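Local structure of CghA (Chaetomium globosum, 6KBC) at residues Lys40-Asp52 and Thr63-Phe77. The protein is a mainly beta-stranded, two-domain protein of the calycin clan that binds WK1. Sequence-based numbering, arbitrary orientation.
Sequences KLSPTAVETWLFD and TVSFFRDGSQAPASF. With WK1 ((2S)-3-[(2S,4E)-4-[[(1R,2S,4aR,6S,8R,8aS)-2-[(E)-but-2-en-2-yl]-6,8-dimethyl-1,2,4a,5,6,7,8,8a-octahydronaphthalen-1-yl]-oxidanyl-methylidene]-3,5-bis(oxidanylidene)pyrrolidin-2-yl]-2-methyl-2-oxidanyl-propanoic acid), chain B.
Phe-51 and Phe-66 meet rim to rim at nearly a right angle (planes 87° apart, centroids 5.8 Å), CD1 of Phe-51 lying 3.7 Å from CE1 of Phe-66. Both are apolar rings that pack on Val-146 of strand 143-150, as suits this buried face. Next along it, the Trp-49 indole turns its edge to the carbonyl O of Phe-66, while CD of the extended Arg-68 chain comes within 4.1 Å of Trp-49 CH2; ring and guanidinium planes stand 78° apart. Arg-68 NH1 and Glu-47 OE1, 4.6 Å apart, share a bridging water. Glu-47 OE2 makes a salt bridge with Arg-228, which probably stabilises the buried carboxylate, and Ser-8 OG joins the water in satisfying Arg-68 NH1 by hydrogen bonding. Strands 46-54 and 60-69 form an antiparallel beta hairpin in the N-terminal, calycin-type domain; alternation along them turns Thr-48, Leu-50, Ser-65 and Phe-67 to the other face, into the WK1 pocket. There the small Ser-65 donates a 2.7 Å hydrogen bond from OG to WK1 O5, and Leu-50 CD1 lies against WK1 C13. Phe-67 lies alongside Thr-48, whose OG1 meets the ring edge in plane, 3.3 Å from Phe-67 CE1. Beyond the strands, Gly-70 has no CB, and its CA approaches Ser-42 O to 3.4 Å in a CA-H...O contact; its N is hydrogen-bonded to Ala-45 O at 2.8 Å, and Leu-41 CD2 packs against its backbone.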
loop_
_atom_site.group_PDB
_atom_site.type_symbol
_atom_site.label_atom_id
_atom_site.label_comp_id
_atom_site.label_asym_id
_atom_site.label_seq_id
_atom_site.Cartn_x
_atom_site.Cartn_y
_atom_site.Cartn_z
ATOM N N LYS A 40 -4.369 10.319 21.992
ATOM C CA LYS A 40 -4.703 11.511 21.231
ATOM C C LYS A 40 -3.987 11.430 19.889
ATOM O O LYS A 40 -2.868 10.918 19.802
ATOM C CB LYS A 40 -4.277 12.791 21.972
ATOM C CG LYS A 40 -5.198 13.240 23.114
ATOM C CD LYS A 40 -6.647 13.490 22.713
ATOM C CE LYS A 40 -7.398 14.163 23.864
ATOM N NZ LYS A 40 -8.760 13.580 24.070
ATOM N N LEU A 41 -4.628 11.928 18.838
ATOM C CA LEU A 41 -4.051 11.871 17.502
ATOM C C LEU A 41 -3.404 13.213 17.178
ATOM O O LEU A 41 -4.070 14.254 17.211
ATOM C CB LEU A 41 -5.102 11.502 16.454
ATOM C CG LEU A 41 -4.588 11.402 15.008
ATOM C CD1 LEU A 41 -3.646 10.211 14.818
ATOM C CD2 LEU A 41 -5.751 11.331 14.032
ATOM N N SER A 42 -2.110 13.179 16.875
ATOM C CA SER A 42 -1.412 14.383 16.452
ATOM C C SER A 42 -2.106 14.991 15.237
ATOM O O SER A 42 -2.543 14.264 14.338
ATOM C CB SER A 42 0.047 14.074 16.116
ATOM O OG SER A 42 0.628 15.143 15.386
ATOM N N PRO A 43 -2.229 16.319 15.174
ATOM C CA PRO A 43 -2.914 16.941 14.032
ATOM C C PRO A 43 -2.124 16.879 12.731
ATOM O O PRO A 43 -2.663 17.273 11.692
ATOM C CB PRO A 43 -3.110 18.392 14.490
ATOM C CG PRO A 43 -1.997 18.627 15.453
ATOM C CD PRO A 43 -1.777 17.312 16.163
ATOM N N THR A 44 -0.876 16.416 12.747
ATOM C CA THR A 44 -0.112 16.245 11.515
ATOM C C THR A 44 0.249 14.789 11.265
ATOM O O THR A 44 1.055 14.508 10.368
ATOM C CB THR A 44 1.177 17.069 11.536
ATOM O OG1 THR A 44 2.008 16.608 12.606
ATOM C CG2 THR A 44 0.862 18.550 11.726
ATOM N N ALA A 45 -0.293 13.866 12.048
ATOM C CA ALA A 45 0.054 12.465 11.892
ATOM C C ALA A 45 -0.966 11.759 11.010
ATOM O O ALA A 45 -2.106 12.201 10.844
ATOM C CB ALA A 45 0.144 11.763 13.247
ATOM N N VAL A 46 -0.531 10.652 10.426
ATOM C CA VAL A 46 -1.416 9.774 9.675
ATOM C C VAL A 46 -0.997 8.344 9.951
ATOM O O VAL A 46 0.195 8.021 9.928
ATOM C CB VAL A 46 -1.419 10.093 8.167
ATOM C CG1 VAL A 46 -0.044 9.887 7.564
ATOM C CG2 VAL A 46 -2.428 9.197 7.455
ATOM N N GLU A 47 -1.972 7.506 10.280
ATOM C CA GLU A 47 -1.763 6.081 10.443
ATOM C C GLU A 47 -2.600 5.366 9.396
ATOM O O GLU A 47 -3.731 5.774 9.109
ATOM C CB GLU A 47 -2.143 5.621 11.853
ATOM C CG GLU A 47 -1.339 6.334 12.923
ATOM C CD GLU A 47 -1.094 5.482 14.147
ATOM O OE1 GLU A 47 -1.588 5.849 15.229
ATOM O OE2 GLU A 47 -0.378 4.474 14.035
ATOM N N THR A 48 -2.024 4.321 8.811
ATOM C CA THR A 48 -2.646 3.602 7.711
ATOM C C THR A 48 -2.505 2.107 7.940
ATOM O O THR A 48 -1.415 1.620 8.254
ATOM C CB THR A 48 -2.017 3.990 6.362
ATOM O OG1 THR A 48 -1.988 5.416 6.245
ATOM C CG2 THR A 48 -2.824 3.405 5.209
ATOM N N TRP A 49 -3.620 1.394 7.806
ATOM C CA TRP A 49 -3.645 -0.058 7.717
ATOM C C TRP A 49 -4.229 -0.401 6.357
ATOM O O TRP A 49 -5.388 -0.077 6.084
ATOM C CB TRP A 49 -4.497 -0.677 8.833
ATOM C CG TRP A 49 -3.977 -0.427 10.225
ATOM C CD1 TRP A 49 -3.282 -1.304 11.013
ATOM C CD2 TRP A 49 -4.110 0.775 10.983
ATOM N NE1 TRP A 49 -2.987 -0.721 12.219
ATOM C CE2 TRP A 49 -3.480 0.557 12.224
ATOM C CE3 TRP A 49 -4.699 2.018 10.735
ATOM C CZ2 TRP A 49 -3.422 1.537 13.212
ATOM C CZ3 TRP A 49 -4.642 2.988 11.719
ATOM C CH2 TRP A 49 -4.005 2.743 12.937
ATOM N N LEU A 50 -3.430 -1.030 5.503
ATOM C CA LEU A 50 -3.842 -1.316 4.133
ATOM C C LEU A 50 -4.030 -2.813 3.941
ATOM O O LEU A 50 -3.183 -3.610 4.355
ATOM C CB LEU A 50 -2.807 -0.799 3.119
ATOM C CG LEU A 50 -3.025 -1.079 1.619
ATOM C CD1 LEU A 50 -2.409 0.064 0.792
ATOM C CD2 LEU A 50 -2.436 -2.437 1.177
ATOM N N PHE A 51 -5.117 -3.187 3.268
ATOM C CA PHE A 51 -5.401 -4.580 2.938
ATOM C C PHE A 51 -5.829 -4.627 1.483
ATOM O O PHE A 51 -6.668 -3.832 1.063
ATOM C CB PHE A 51 -6.524 -5.181 3.807
ATOM C CG PHE A 51 -6.273 -5.097 5.292
ATOM C CD1 PHE A 51 -6.540 -3.930 5.988
ATOM C CD2 PHE A 51 -5.806 -6.202 5.990
ATOM C CE1 PHE A 51 -6.316 -3.861 7.368
ATOM C CE2 PHE A 51 -5.585 -6.143 7.364
ATOM C CZ PHE A 51 -5.841 -4.969 8.049
ATOM N N ASP A 52 -5.290 -5.566 0.714
ATOM C CA ASP A 52 -5.701 -5.610 -0.679
ATOM C C ASP A 52 -5.784 -7.046 -1.168
ATOM O O ASP A 52 -5.409 -7.997 -0.475
ATOM C CB ASP A 52 -4.769 -4.789 -1.593
ATOM C CG ASP A 52 -3.322 -5.232 -1.515
ATOM O OD1 ASP A 52 -3.073 -6.417 -1.179
ATOM O OD2 ASP A 52 -2.426 -4.398 -1.806
ATOM N N THR A 63 -8.672 -2.797 -2.919
ATOM C CA THR A 63 -7.779 -2.302 -1.890
ATOM C C THR A 63 -8.579 -1.398 -0.970
ATOM O O THR A 63 -9.488 -0.688 -1.408
ATOM C CB THR A 63 -6.566 -1.565 -2.482
ATOM O OG1 THR A 63 -5.615 -1.294 -1.441
ATOM C CG2 THR A 63 -6.977 -0.255 -3.162
ATOM N N VAL A 64 -8.259 -1.469 0.311
ATOM C CA VAL A 64 -8.835 -0.584 1.306
ATOM C C VAL A 64 -7.697 -0.094 2.183
ATOM O O VAL A 64 -6.810 -0.870 2.560
ATOM C CB VAL A 64 -9.929 -1.301 2.136
ATOM C CG1 VAL A 64 -9.377 -2.577 2.773
ATOM C CG2 VAL A 64 -10.504 -0.376 3.181
ATOM N N SER A 65 -7.694 1.198 2.470
ATOM C CA SER A 65 -6.789 1.760 3.456
ATOM C C SER A 65 -7.647 2.298 4.585
ATOM O O SER A 65 -8.537 3.121 4.348
ATOM C CB SER A 65 -5.902 2.863 2.856
ATOM O OG SER A 65 -4.932 2.295 1.992
ATOM N N PHE A 66 -7.415 1.792 5.792
ATOM C CA PHE A 66 -8.020 2.346 6.991
ATOM C C PHE A 66 -7.128 3.476 7.488
ATOM O O PHE A 66 -5.963 3.245 7.836
ATOM C CB PHE A 66 -8.186 1.277 8.065
ATOM C CG PHE A 66 -9.155 0.183 7.692
ATOM C CD1 PHE A 66 -8.742 -0.894 6.925
ATOM C CD2 PHE A 66 -10.479 0.229 8.120
ATOM C CE1 PHE A 66 -9.634 -1.923 6.589
ATOM C CE2 PHE A 66 -11.373 -0.793 7.788
ATOM C CZ PHE A 66 -10.947 -1.864 7.020
ATOM N N PHE A 67 -7.675 4.688 7.521
ATOM C CA PHE A 67 -6.923 5.893 7.826
ATOM C C PHE A 67 -7.329 6.475 9.175
ATOM O O PHE A 67 -8.518 6.545 9.501
ATOM C CB PHE A 67 -7.150 6.974 6.764
ATOM C CG PHE A 67 -6.445 6.732 5.462
ATOM C CD1 PHE A 67 -5.076 6.518 5.422
ATOM C CD2 PHE A 67 -7.148 6.776 4.266
ATOM C CE1 PHE A 67 -4.419 6.328 4.205
ATOM C CE2 PHE A 67 -6.500 6.589 3.051
ATOM C CZ PHE A 67 -5.135 6.367 3.022
ATOM N N ARG A 68 -6.328 6.897 9.942
ATOM C CA ARG A 68 -6.466 7.944 10.949
ATOM C C ARG A 68 -5.555 9.081 10.499
ATOM O O ARG A 68 -4.328 8.961 10.580
ATOM C CB ARG A 68 -6.076 7.442 12.338
ATOM C CG ARG A 68 -7.023 6.422 12.953
ATOM C CD ARG A 68 -6.378 5.872 14.195
ATOM N NE ARG A 68 -7.286 5.082 15.017
ATOM C CZ ARG A 68 -7.004 4.705 16.258
ATOM N NH1 ARG A 68 -5.846 5.058 16.800
ATOM N NH2 ARG A 68 -7.869 3.980 16.959
ATOM N N ASP A 69 -6.145 10.164 10.004
ATOM C CA ASP A 69 -5.395 11.291 9.447
ATOM C C ASP A 69 -5.701 12.536 10.278
ATOM O O ASP A 69 -6.776 13.134 10.146
ATOM C CB ASP A 69 -5.742 11.496 7.972
ATOM C CG ASP A 69 -4.820 12.501 7.274
ATOM O OD1 ASP A 69 -4.104 13.255 7.966
ATOM O OD2 ASP A 69 -4.814 12.538 6.023
ATOM N N GLY A 70 -4.744 12.927 11.123
ATOM C CA GLY A 70 -4.954 14.083 11.980
ATOM C C GLY A 70 -5.178 15.355 11.189
ATOM O O GLY A 70 -6.029 16.175 11.540
ATOM N N SER A 71 -4.455 15.515 10.083
ATOM C CA SER A 71 -4.543 16.753 9.314
ATOM C C SER A 71 -5.886 16.964 8.635
ATOM O O SER A 71 -6.175 18.089 8.219
ATOM C CB SER A 71 -3.451 16.807 8.251
ATOM O OG SER A 71 -3.590 15.748 7.319
ATOM N N GLN A 72 -6.713 15.934 8.483
ATOM C CA GLN A 72 -7.955 16.143 7.765
ATOM C C GLN A 72 -9.152 16.105 8.733
ATOM O O GLN A 72 -10.299 15.895 8.323
ATOM C CB GLN A 72 -8.015 15.117 6.629
ATOM C CG GLN A 72 -9.170 15.268 5.688
ATOM C CD GLN A 72 -9.126 14.255 4.555
ATOM O OE1 GLN A 72 -8.249 13.391 4.492
ATOM N NE2 GLN A 72 -10.033 14.435 3.579
ATOM N N ALA A 73 -8.879 16.279 10.030
ATOM C CA ALA A 73 -9.926 16.465 11.021
ATOM C C ALA A 73 -10.827 17.639 10.628
ATOM O O ALA A 73 -10.374 18.609 10.006
ATOM C CB ALA A 73 -9.333 16.685 12.419
ATOM N N PRO A 74 -12.128 17.581 10.982
ATOM C CA PRO A 74 -12.746 16.574 11.861
ATOM C C PRO A 74 -12.883 15.176 11.247
ATOM O O PRO A 74 -12.928 14.201 11.995
ATOM C CB PRO A 74 -14.128 17.168 12.143
ATOM C CG PRO A 74 -14.451 17.947 10.915
ATOM C CD PRO A 74 -13.135 18.505 10.420
ATOM N N ALA A 75 -12.925 15.082 9.916
ATOM C CA ALA A 75 -13.124 13.801 9.233
ATOM C C ALA A 75 -11.814 13.009 9.159
ATOM O O ALA A 75 -11.296 12.694 8.089
ATOM C CB ALA A 75 -13.713 14.035 7.848
ATOM N N SER A 76 -11.288 12.665 10.336
ATOM C CA SER A 76 -9.982 12.022 10.413
ATOM C C SER A 76 -10.024 10.524 10.167
ATOM O O SER A 76 -8.970 9.928 9.924
ATOM C CB SER A 76 -9.342 12.270 11.781
ATOM O OG SER A 76 -8.840 13.593 11.871
ATOM N N PHE A 77 -11.192 9.894 10.258
ATOM C CA PHE A 77 -11.296 8.440 10.252
ATOM C C PHE A 77 -12.031 7.992 9.004
ATOM O O PHE A 77 -13.150 8.442 8.734
ATOM C CB PHE A 77 -12.004 7.930 11.505
ATOM C CG PHE A 77 -11.485 8.546 12.758
ATOM C CD1 PHE A 77 -10.122 8.603 12.988
ATOM C CD2 PHE A 77 -12.348 9.093 13.693
ATOM C CE1 PHE A 77 -9.622 9.178 14.133
ATOM C CE2 PHE A 77 -11.853 9.677 14.843
ATOM C CZ PHE A 77 -10.488 9.722 15.061
HETATM O O WK1 B . -9.107 8.149 -2.158
HETATM C C17 WK1 B . -8.641 7.066 -2.408
HETATM O O1 WK1 B . -9.327 6.099 -2.583
HETATM C C19 WK1 B . -7.182 6.895 -2.520
HETATM O O2 WK1 B . -6.494 8.096 -2.439
HETATM C C18 WK1 B . -6.863 6.337 -3.873
HETATM C C20 WK1 B . -6.839 6.018 -1.348
HETATM C C22 WK1 B . -5.499 5.421 -1.503
HETATM N N WK1 B . -5.086 4.410 -0.549
HETATM C C21 WK1 B . -3.846 4.661 -0.143
HETATM O O5 WK1 B . -3.214 3.885 0.707
HETATM C C23 WK1 B . -4.362 6.314 -1.517
HETATM O O4 WK1 B . -4.260 7.417 -2.230
HETATM C C24 WK1 B . -3.272 5.892 -0.708
HETATM C C16 WK1 B . -1.982 6.552 -0.543
HETATM O O3 WK1 B . -1.780 7.628 -1.200
HETATM C C9 WK1 B . -0.912 5.918 0.243
HETATM C C8 WK1 B . -0.301 4.975 -0.832
HETATM C C12 WK1 B . -1.224 4.253 -1.791
HETATM C C13 WK1 B . -1.639 3.023 -1.589
HETATM C C90 WK1 B . -2.554 2.342 -2.548
HETATM C C14 WK1 B . -1.698 4.941 -3.021
HETATM C C7 WK1 B . 0.689 5.688 -1.702
HETATM C C6 WK1 B . 1.662 6.351 -1.137
HETATM C C3 WK1 B . 1.553 6.592 0.335
HETATM C C4 WK1 B . 0.138 6.873 0.794
HETATM C C5 WK1 B . 0.142 6.796 2.309
HETATM C C11 WK1 B . -1.178 7.248 2.850
HETATM C C2 WK1 B . 2.546 7.556 0.932
HETATM C C1 WK1 B . 2.602 7.206 2.385
HETATM C C10 WK1 B . 3.683 7.886 3.159
HETATM C C WK1 B . 1.271 7.554 2.979
HETATM O O HOH W 1 -3.965 7.098 16.049
HETATM O O HOH W 2 -3.295 -1.902 -2.463
#